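Local atomic coordinates of malonyl CoA:acyl carrier protein malonyltransferase (Streptomyces coelicolor, PDB entry 1NM2), a protein that probably catalyses transfer of the malonyl group from malonyl-CoA to the holo acyl carrier protein, a step of fatty acid biosynthesis. Residues A[119-123]-A[213-217]; A[126-131]-A[206-212]; A[171-175]-A[200-205]. All blocks are in the same frame, centred on the assembly; numbering follows the deposited sequence.

Contact 1 of 3, residues A[119-123]-A[213-217]; sequences LVRRR and LAEAA. With ACY (acetic acid), chain D.
Leu119 and Leu213 meet through their CD1 methyls, and their side chains cross at about a right angle. The methyl carbons, Leu119 CD1 and Leu213 CD1, lie 3.6 Å apart. In Leu213, CG stands anti to the backbone N (chi1 -171°), which sends CD1 against the backbone of the facing helix, 3.6 Å from Leu119 O. That oxygen already accepts the helical bond from Arg123 N, so the methyl packs against a satisfied carbonyl. Leu213 CD1 also lies 4.0 Å from Arg123 CB; these two side chains cross obliquely, with Leu213 CD2 near Arg123 CG. One turn on, Ala216 CB touches the aliphatic base of Arg122, 3.8 Å from its CG, before the bent arginine chain leads away.

Arg123 stretches out from this apolar seam and presents the edge of its guanidinium to a bound acetate, which mimics a malonyl group. Arg123 NH1 bonds acetate OXT at 2.8 Å, and Arg123 NH2 bonds the same OXT at a longer 3.2 Å. Gln61 and Ser98 also bond the guanidinium, consistent with a carboxylate-binding arginine as in other FabD enzymes.

The two segments belong to helices 113-132 and 207-217, whose local axes run antiparallel at 166°, 9.3 Å apart. Leu245 and Val249 of helix 241-251 cover the leucines, and helix 57-75 packs on Val120.

Contact 2 of 3, residues A[126-131]-A[206-212]; sequences AMAEAA and MAPAVDK
Met206 and Met127 both turn CG anti to the carbonyl carbon, but Met206 then folds again at chi2 (-61°), which carries its sulfur and methyl across to helix 126-131. The two methionine chains cross at about a right angle, with Met206 SD 4.0 Å from Met127 CB. This is an antiparallel helix-helix packing with alanines at its centre, close beside the active site of the FabD acyltransferase fold. The local axes approach to 8.2 Å at a signed crossing angle of 147°.

Small side chains permit that spacing. Ala126 and Ala209 face each other directly, their CA atoms only 4.8 Å apart, and Ala209 CB rests over the backbone carbonyl of Ala126. Ala130 CB has two neighbours at 3.7 Å, Met206 CE and Pro208 CG, the latter from the first turn of the other helix. Met206 occupies the N-cap position there, and its O takes bonds from both Ala209 N and Val210 N. Beyond the seam, Met127 and Met206 both press on Phe201.

At the exposed margin Glu129 and Lys212 bridge the helices, their chains crossing nearly at right angles. One carboxylate oxygen sits against the end of the lysine chain as much as against its charge: Glu129 OE2 is 3.6 Å from Lys212 NZ in the salt bridge, yet 3.2 Å from Lys212 CE.

Contact 3 of 3, residues A[171-175]-A[200-205]; sequences AAGTM and AFHTRH. With ACY (acetic acid), chain D.
Ala172, on strand 168-172, comes nearest to Ala200, CA to CA 5.0 Å, just where the chain turns a corner at Gly173; no hydrogen bond joins the two segments. Methyl groups carry much of the contact. Ala172 CB points at the loop and meets Thr203 CG2 at 3.6 Å, with Ala200 CB beside it. The methyl of Ala200 in turn lies against the backbone of Gly173, with Ala200 CB 3.7 Å from Gly173 N.

Thr203 is held by its hydroxyl. With chi1 at 73°, OG1 sits between the backbone N and the carbonyl carbon, which leaves CG2 directed at Ala172. Thr203 OG1 donates to Ala200 O at 2.7 Å, tilted 25° from the carbonyl plane, and accepts from His205 N, closing an ST turn. It also lies in the plane of the His205 ring at its edge, where the bond from ND1 is weak. Thr174 CG2 approaches the NE2 and CE1 atoms of that imidazole, 4.0 Å from His205 NE2, the two side chains crossing at a slant.

The same loop sends His202 to the acetate in the active site. Its bond from NE2 to acetate OXT is weak, but NE2 also bonds Ser98 OG, probably the nucleophile as in other acyltransferases with a GxSxG elbow. His202 ND1 is tied to Asn254 O. Strand 168-172 pairs with strands 136-143 and 159-165, whose side chains Met138, Ala161 and Thr159 abut this contact, and His205 touches Thr136 of strand 136-143.

In the fold
From the N terminus, helix 113-132 supplies first 119-123 and then 126-131, and the chain passes through the mixed sheet before returning along 200-217 in three consecutive segments. Contact 3 closes the shortest loop, with 24 residues between 171-175 and 200-205. Contact 2 encloses it, spanning 74 residues, and contact 1 encloses both, spanning 89; none cross. Contacts 1 and 2 join helix 113-132 to helix 207-217, whereas contact 3 links the loop leading into the latter helix to strand 168-172 of the mixed sheet. Direct touches connect them: Arg123 with His202 between contacts 1 and 3, which both reach the acetate, and Ala130 CB with His205 O between contacts 2 and 3.

Contact 1 of 3, residues A[119-123]-A[213-217]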
loop_
_atom_site.group_PDB
_atom_site.type_symbol
_atom_site.label_atom_id
_atom_site.label_comp_id
_atom_site.label_asym_id
_atom_site.label_seq_id
_atom_site.Cartn_x
_atom_site.Cartn_y
_atom_site.Cartn_z
ATOM N N LEU A 119 7.611 -11.075 5.737
ATOM C CA LEU A 119 6.279 -11.391 5.237
ATOM C C LEU A 119 6.035 -10.762 3.867
ATOM O O LEU A 119 5.500 -11.407 2.962
ATOM C CB LEU A 119 5.214 -10.881 6.211
ATOM C CG LEU A 119 3.764 -11.168 5.810
ATOM C CD1 LEU A 119 3.483 -12.665 5.947
ATOM C CD2 LEU A 119 2.816 -10.367 6.699
ATOM N N VAL A 120 6.415 -9.495 3.719
ATOM C CA VAL A 120 6.199 -8.795 2.460
ATOM C C VAL A 120 7.131 -9.286 1.347
ATOM O O VAL A 120 6.784 -9.214 0.167
ATOM C CB VAL A 120 6.321 -7.257 2.649
ATOM C CG1 VAL A 120 7.777 -6.845 2.795
ATOM C CG2 VAL A 120 5.660 -6.544 1.490
ATOM N N ARG A 121 8.306 -9.790 1.718
ATOM C CA ARG A 121 9.242 -10.327 0.730
ATOM C C ARG A 121 8.500 -11.528 0.124
ATOM O O ARG A 121 8.468 -11.709 -1.088
ATOM C CB ARG A 121 10.524 -10.815 1.419
ATOM C CG ARG A 121 11.822 -10.781 0.592
ATOM C CD ARG A 121 11.654 -11.069 -0.892
ATOM N NE ARG A 121 12.825 -11.748 -1.449
ATOM C CZ ARG A 121 13.283 -11.578 -2.688
ATOM N NH1 ARG A 121 12.681 -10.739 -3.519
ATOM N NH2 ARG A 121 14.341 -12.264 -3.104
ATOM N N ARG A 122 7.896 -12.341 0.989
ATOM C CA ARG A 122 7.139 -13.512 0.548
ATOM C C ARG A 122 5.883 -13.079 -0.211
ATOM O O ARG A 122 5.468 -13.726 -1.173
ATOM C CB ARG A 122 6.742 -14.374 1.750
ATOM C CG ARG A 122 7.919 -15.015 2.466
ATOM C CD ARG A 122 8.605 -16.034 1.567
ATOM N NE ARG A 122 9.840 -16.554 2.148
ATOM C CZ ARG A 122 10.543 -17.553 1.623
ATOM N NH1 ARG A 122 10.126 -18.140 0.505
ATOM N NH2 ARG A 122 11.664 -17.960 2.207
ATOM N N ARG A 123 5.276 -11.984 0.232
ATOM C CA ARG A 123 4.082 -11.466 -0.421
ATOM C C ARG A 123 4.408 -11.144 -1.877
ATOM O O ARG A 123 3.703 -11.575 -2.791
ATOM C CB ARG A 123 3.599 -10.191 0.287
ATOM C CG ARG A 123 2.270 -9.621 -0.235
ATOM C CD ARG A 123 1.927 -8.329 0.505
ATOM N NE ARG A 123 0.552 -7.882 0.303
ATOM C CZ ARG A 123 0.137 -7.121 -0.705
ATOM N NH1 ARG A 123 0.989 -6.707 -1.634
ATOM N NH2 ARG A 123 -1.139 -6.758 -0.772
ATOM N N LEU A 213 1.428 -17.172 1.001
ATOM C CA LEU A 213 1.565 -16.130 2.010
ATOM C C LEU A 213 1.124 -16.633 3.386
ATOM O O LEU A 213 1.676 -16.218 4.408
ATOM C CB LEU A 213 0.756 -14.895 1.613
ATOM C CG LEU A 213 0.974 -13.653 2.480
ATOM C CD1 LEU A 213 2.456 -13.301 2.524
ATOM C CD2 LEU A 213 0.157 -12.495 1.923
ATOM N N ALA A 214 0.130 -17.520 3.410
ATOM C CA ALA A 214 -0.353 -18.089 4.668
ATOM C C ALA A 214 0.748 -18.925 5.323
ATOM O O ALA A 214 0.853 -18.962 6.549
ATOM C CB ALA A 214 -1.584 -18.955 4.426
ATOM N N GLU A 215 1.553 -19.606 4.508
ATOM C CA GLU A 215 2.646 -20.419 5.044
ATOM C C GLU A 215 3.661 -19.522 5.746
ATOM O O GLU A 215 4.153 -19.855 6.818
ATOM C CB GLU A 215 3.353 -21.200 3.934
ATOM C CG GLU A 215 2.587 -22.400 3.405
ATOM C CD GLU A 215 2.204 -23.391 4.498
ATOM O OE1 GLU A 215 3.075 -23.796 5.297
ATOM O OE2 GLU A 215 1.018 -23.772 4.550
ATOM N N ALA A 216 3.972 -18.382 5.139
ATOM C CA ALA A 216 4.923 -17.453 5.740
ATOM C C ALA A 216 4.347 -16.874 7.035
ATOM O O ALA A 216 5.075 -16.637 8.002
ATOM C CB ALA A 216 5.245 -16.341 4.766
ATOM N N ALA A 217 3.038 -16.650 7.052
ATOM C CA ALA A 217 2.376 -16.095 8.230
ATOM C C ALA A 217 2.439 -17.046 9.428
ATOM O O ALA A 217 2.201 -16.634 10.566
ATOM C CB ALA A 217 0.919 -15.748 7.905
HETATM C C ACY D . -0.301 -4.853 -4.677
HETATM O O ACY D . 0.874 -4.749 -5.223
HETATM O OXT ACY D . -0.624 -5.569 -3.669
HETATM C CH3 ACY D . -1.365 -4.000 -5.350
#

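Contact 2 of 3, residues A[126-131]-A[206-212]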
loop_
_atom_site.group_PDB
_atom_site.type_symbol
_atom_site.label_atom_id
_atom_site.label_comp_id
_atom_site.label_asym_id
_atom_site.label_seq_id
_atom_site.Cartn_x
_atom_site.Cartn_y
_atom_site.Cartn_z
ATOM N N ALA A 126 5.267 -14.345 -3.959
ATOM C CA ALA A 126 4.055 -15.133 -4.169
ATOM C C ALA A 126 3.123 -14.541 -5.215
ATOM O O ALA A 126 2.553 -15.270 -6.026
ATOM C CB ALA A 126 3.299 -15.307 -2.843
ATOM N N MET A 127 2.950 -13.223 -5.187
ATOM C CA MET A 127 2.075 -12.563 -6.152
ATOM C C MET A 127 2.704 -12.564 -7.549
ATOM O O MET A 127 2.003 -12.643 -8.554
ATOM C CB MET A 127 1.760 -11.136 -5.679
ATOM C CG MET A 127 0.903 -11.121 -4.404
ATOM S SD MET A 127 0.555 -9.497 -3.694
ATOM C CE MET A 127 -0.786 -8.966 -4.762
ATOM N N ALA A 128 4.029 -12.497 -7.609
ATOM C CA ALA A 128 4.713 -12.528 -8.897
ATOM C C ALA A 128 4.495 -13.907 -9.512
ATOM O O ALA A 128 4.135 -14.029 -10.685
ATOM C CB ALA A 128 6.201 -12.266 -8.713
ATOM N N GLU A 129 4.696 -14.942 -8.699
ATOM C CA GLU A 129 4.533 -16.324 -9.142
ATOM C C GLU A 129 3.103 -16.616 -9.597
ATOM O O GLU A 129 2.887 -17.287 -10.609
ATOM C CB GLU A 129 4.931 -17.280 -8.014
ATOM C CG GLU A 129 6.409 -17.232 -7.687
ATOM C CD GLU A 129 6.803 -18.194 -6.583
ATOM O OE1 GLU A 129 8.007 -18.498 -6.476
ATOM O OE2 GLU A 129 5.921 -18.640 -5.817
ATOM N N ALA A 130 2.128 -16.105 -8.853
ATOM C CA ALA A 130 0.728 -16.300 -9.206
ATOM C C ALA A 130 0.422 -15.623 -10.542
ATOM O O ALA A 130 -0.277 -16.175 -11.392
ATOM C CB ALA A 130 -0.164 -15.721 -8.113
ATOM N N ALA A 131 0.950 -14.417 -10.721
ATOM C CA ALA A 131 0.736 -13.655 -11.944
ATOM C C ALA A 131 1.332 -14.360 -13.159
ATOM O O ALA A 131 0.777 -14.290 -14.261
ATOM C CB ALA A 131 1.345 -12.260 -11.799
ATOM N N MET A 206 -5.127 -14.427 -7.531
ATOM C CA MET A 206 -4.055 -14.451 -6.529
ATOM C C MET A 206 -4.280 -15.549 -5.488
ATOM O O MET A 206 -3.563 -15.618 -4.486
ATOM C CB MET A 206 -3.957 -13.100 -5.805
ATOM C CG MET A 206 -3.403 -11.959 -6.651
ATOM S SD MET A 206 -1.720 -12.277 -7.237
ATOM C CE MET A 206 -2.054 -12.657 -8.950
ATOM N N ALA A 207 -5.278 -16.399 -5.723
ATOM C CA ALA A 207 -5.593 -17.487 -4.801
ATOM C C ALA A 207 -4.358 -18.285 -4.397
ATOM O O ALA A 207 -4.171 -18.588 -3.218
ATOM C CB ALA A 207 -6.654 -18.428 -5.416
ATOM N N PRO A 208 -3.496 -18.642 -5.367
ATOM C CA PRO A 208 -2.299 -19.405 -5.001
ATOM C C PRO A 208 -1.318 -18.586 -4.162
ATOM O O PRO A 208 -0.487 -19.148 -3.455
ATOM C CB PRO A 208 -1.724 -19.829 -6.355
ATOM C CG PRO A 208 -2.164 -18.743 -7.272
ATOM C CD PRO A 208 -3.579 -18.456 -6.828
ATOM N N ALA A 209 -1.420 -17.259 -4.241
ATOM C CA ALA A 209 -0.549 -16.382 -3.461
ATOM C C ALA A 209 -1.000 -16.408 -1.993
ATOM O O ALA A 209 -0.189 -16.255 -1.080
ATOM C CB ALA A 209 -0.599 -14.950 -4.014
ATOM N N VAL A 210 -2.297 -16.602 -1.770
ATOM C CA VAL A 210 -2.831 -16.675 -0.411
ATOM C C VAL A 210 -2.235 -17.899 0.281
ATOM O O VAL A 210 -1.785 -17.824 1.428
ATOM C CB VAL A 210 -4.375 -16.813 -0.409
ATOM C CG1 VAL A 210 -4.881 -17.013 1.019
ATOM C CG2 VAL A 210 -5.013 -15.577 -1.028
ATOM N N ASP A 211 -2.232 -19.028 -0.422
ATOM C CA ASP A 211 -1.693 -20.262 0.140
ATOM C C ASP A 211 -0.233 -20.071 0.550
ATOM O O ASP A 211 0.153 -20.410 1.670
ATOM C CB ASP A 211 -1.791 -21.411 -0.867
ATOM C CG ASP A 211 -3.214 -21.661 -1.341
ATOM O OD1 ASP A 211 -4.164 -21.509 -0.538
ATOM O OD2 ASP A 211 -3.380 -22.028 -2.525
ATOM N N LYS A 212 0.572 -19.516 -0.353
ATOM C CA LYS A 212 1.986 -19.287 -0.077
ATOM C C LYS A 212 2.202 -18.255 1.028
ATOM O O LYS A 212 3.060 -18.436 1.893
ATOM C CB LYS A 212 2.705 -18.831 -1.351
ATOM C CG LYS A 212 2.678 -19.839 -2.486
ATOM C CD LYS A 212 3.316 -19.257 -3.745
ATOM C CE LYS A 212 3.267 -20.228 -4.916
ATOM N NZ LYS A 212 4.055 -21.465 -4.653
#

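Contact 3 of 3, residues A[171-175]-A[200-205]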
loop_
_atom_site.group_PDB
_atom_site.type_symbol
_atom_site.label_atom_id
_atom_site.label_comp_id
_atom_site.label_asym_id
_atom_site.label_seq_id
_atom_site.Cartn_x
_atom_site.Cartn_y
_atom_site.Cartn_z
ATOM N N ALA A 171 -9.764 -1.727 -12.610
ATOM C CA ALA A 171 -10.299 -3.025 -13.008
ATOM C C ALA A 171 -9.155 -4.025 -13.137
ATOM O O ALA A 171 -8.031 -3.645 -13.456
ATOM C CB ALA A 171 -11.042 -2.904 -14.339
ATOM N N ALA A 172 -9.448 -5.298 -12.888
ATOM C CA ALA A 172 -8.444 -6.345 -12.978
ATOM C C ALA A 172 -9.062 -7.647 -13.469
ATOM O O ALA A 172 -10.203 -7.973 -13.142
ATOM C CB ALA A 172 -7.786 -6.560 -11.620
ATOM N N GLY A 173 -8.293 -8.385 -14.257
ATOM C CA GLY A 173 -8.762 -9.650 -14.789
ATOM C C GLY A 173 -7.774 -10.140 -15.829
ATOM O O GLY A 173 -6.597 -9.761 -15.794
ATOM N N THR A 174 -8.240 -10.980 -16.751
ATOM C CA THR A 174 -7.370 -11.503 -17.796
ATOM C C THR A 174 -7.105 -10.415 -18.828
ATOM O O THR A 174 -7.853 -9.442 -18.927
ATOM C CB THR A 174 -8.003 -12.725 -18.515
ATOM O OG1 THR A 174 -9.179 -12.314 -19.223
ATOM C CG2 THR A 174 -8.381 -13.802 -17.510
ATOM N N MET A 175 -6.034 -10.578 -19.595
ATOM C CA MET A 175 -5.699 -9.601 -20.617
ATOM C C MET A 175 -6.806 -9.511 -21.670
ATOM O O MET A 175 -7.058 -8.442 -22.212
ATOM C CB MET A 175 -4.356 -9.954 -21.269
ATOM C CG MET A 175 -3.171 -9.810 -20.316
ATOM S SD MET A 175 -3.082 -8.156 -19.567
ATOM C CE MET A 175 -2.142 -7.279 -20.824
ATOM N N ALA A 200 -3.284 -9.637 -12.223
ATOM C CA ALA A 200 -4.530 -9.210 -11.610
ATOM C C ALA A 200 -4.469 -9.329 -10.092
ATOM O O ALA A 200 -5.093 -10.211 -9.504
ATOM C CB ALA A 200 -5.688 -10.046 -12.159
ATOM N N PHE A 201 -3.706 -8.441 -9.460
ATOM C CA PHE A 201 -3.594 -8.450 -8.007
ATOM C C PHE A 201 -4.972 -8.116 -7.460
ATOM O O PHE A 201 -5.775 -7.485 -8.147
ATOM C CB PHE A 201 -2.588 -7.392 -7.541
ATOM C CG PHE A 201 -1.198 -7.595 -8.074
ATOM C CD1 PHE A 201 -0.342 -6.511 -8.242
ATOM C CD2 PHE A 201 -0.733 -8.868 -8.390
ATOM C CE1 PHE A 201 0.959 -6.689 -8.720
ATOM C CE2 PHE A 201 0.564 -9.058 -8.867
ATOM C CZ PHE A 201 1.411 -7.963 -9.032
ATOM N N HIS A 202 -5.241 -8.554 -6.235
ATOM C CA HIS A 202 -6.511 -8.306 -5.570
ATOM C C HIS A 202 -7.732 -8.914 -6.250
ATOM O O HIS A 202 -8.815 -8.328 -6.250
ATOM C CB HIS A 202 -6.679 -6.805 -5.352
ATOM C CG HIS A 202 -5.601 -6.220 -4.493
ATOM N ND1 HIS A 202 -5.487 -6.513 -3.152
ATOM C CD2 HIS A 202 -4.523 -5.463 -4.807
ATOM C CE1 HIS A 202 -4.380 -5.969 -2.677
ATOM N NE2 HIS A 202 -3.776 -5.327 -3.661
ATOM N N THR A 203 -7.537 -10.106 -6.808
ATOM C CA THR A 203 -8.596 -10.872 -7.465
ATOM C C THR A 203 -8.318 -12.344 -7.157
ATOM O O THR A 203 -7.256 -12.689 -6.618
ATOM C CB THR A 203 -8.588 -10.713 -9.003
ATOM O OG1 THR A 203 -7.475 -11.435 -9.548
ATOM C CG2 THR A 203 -8.499 -9.248 -9.395
ATOM N N ARG A 204 -9.267 -13.207 -7.507
ATOM C CA ARG A 204 -9.133 -14.640 -7.273
ATOM C C ARG A 204 -7.908 -15.206 -7.983
ATOM O O ARG A 204 -7.456 -16.316 -7.679
ATOM C CB ARG A 204 -10.378 -15.379 -7.771
ATOM C CG ARG A 204 -10.532 -15.366 -9.286
ATOM C CD ARG A 204 -11.601 -16.352 -9.744
ATOM N NE ARG A 204 -11.631 -16.481 -11.198
ATOM C CZ ARG A 204 -11.943 -15.489 -12.028
ATOM N NH1 ARG A 204 -12.253 -14.291 -11.547
ATOM N NH2 ARG A 204 -11.934 -15.693 -13.341
ATOM N N HIS A 205 -7.381 -14.462 -8.949
ATOM C CA HIS A 205 -6.202 -14.931 -9.658
ATOM C C HIS A 205 -5.000 -15.017 -8.720
ATOM O O HIS A 205 -3.987 -15.615 -9.066
ATOM C CB HIS A 205 -5.891 -14.022 -10.854
ATOM C CG HIS A 205 -6.781 -14.263 -12.034
ATOM N ND1 HIS A 205 -7.773 -13.383 -12.416
ATOM C CD2 HIS A 205 -6.856 -15.308 -12.892
ATOM C CE1 HIS A 205 -8.421 -13.879 -13.455
ATOM N NE2 HIS A 205 -7.885 -15.046 -13.762
HETATM C C ACY D . -0.301 -4.853 -4.677
HETATM O O ACY D . 0.874 -4.749 -5.223
HETATM O OXT ACY D . -0.624 -5.569 -3.669
HETATM C CH3 ACY D . -1.365 -4.000 -5.350
#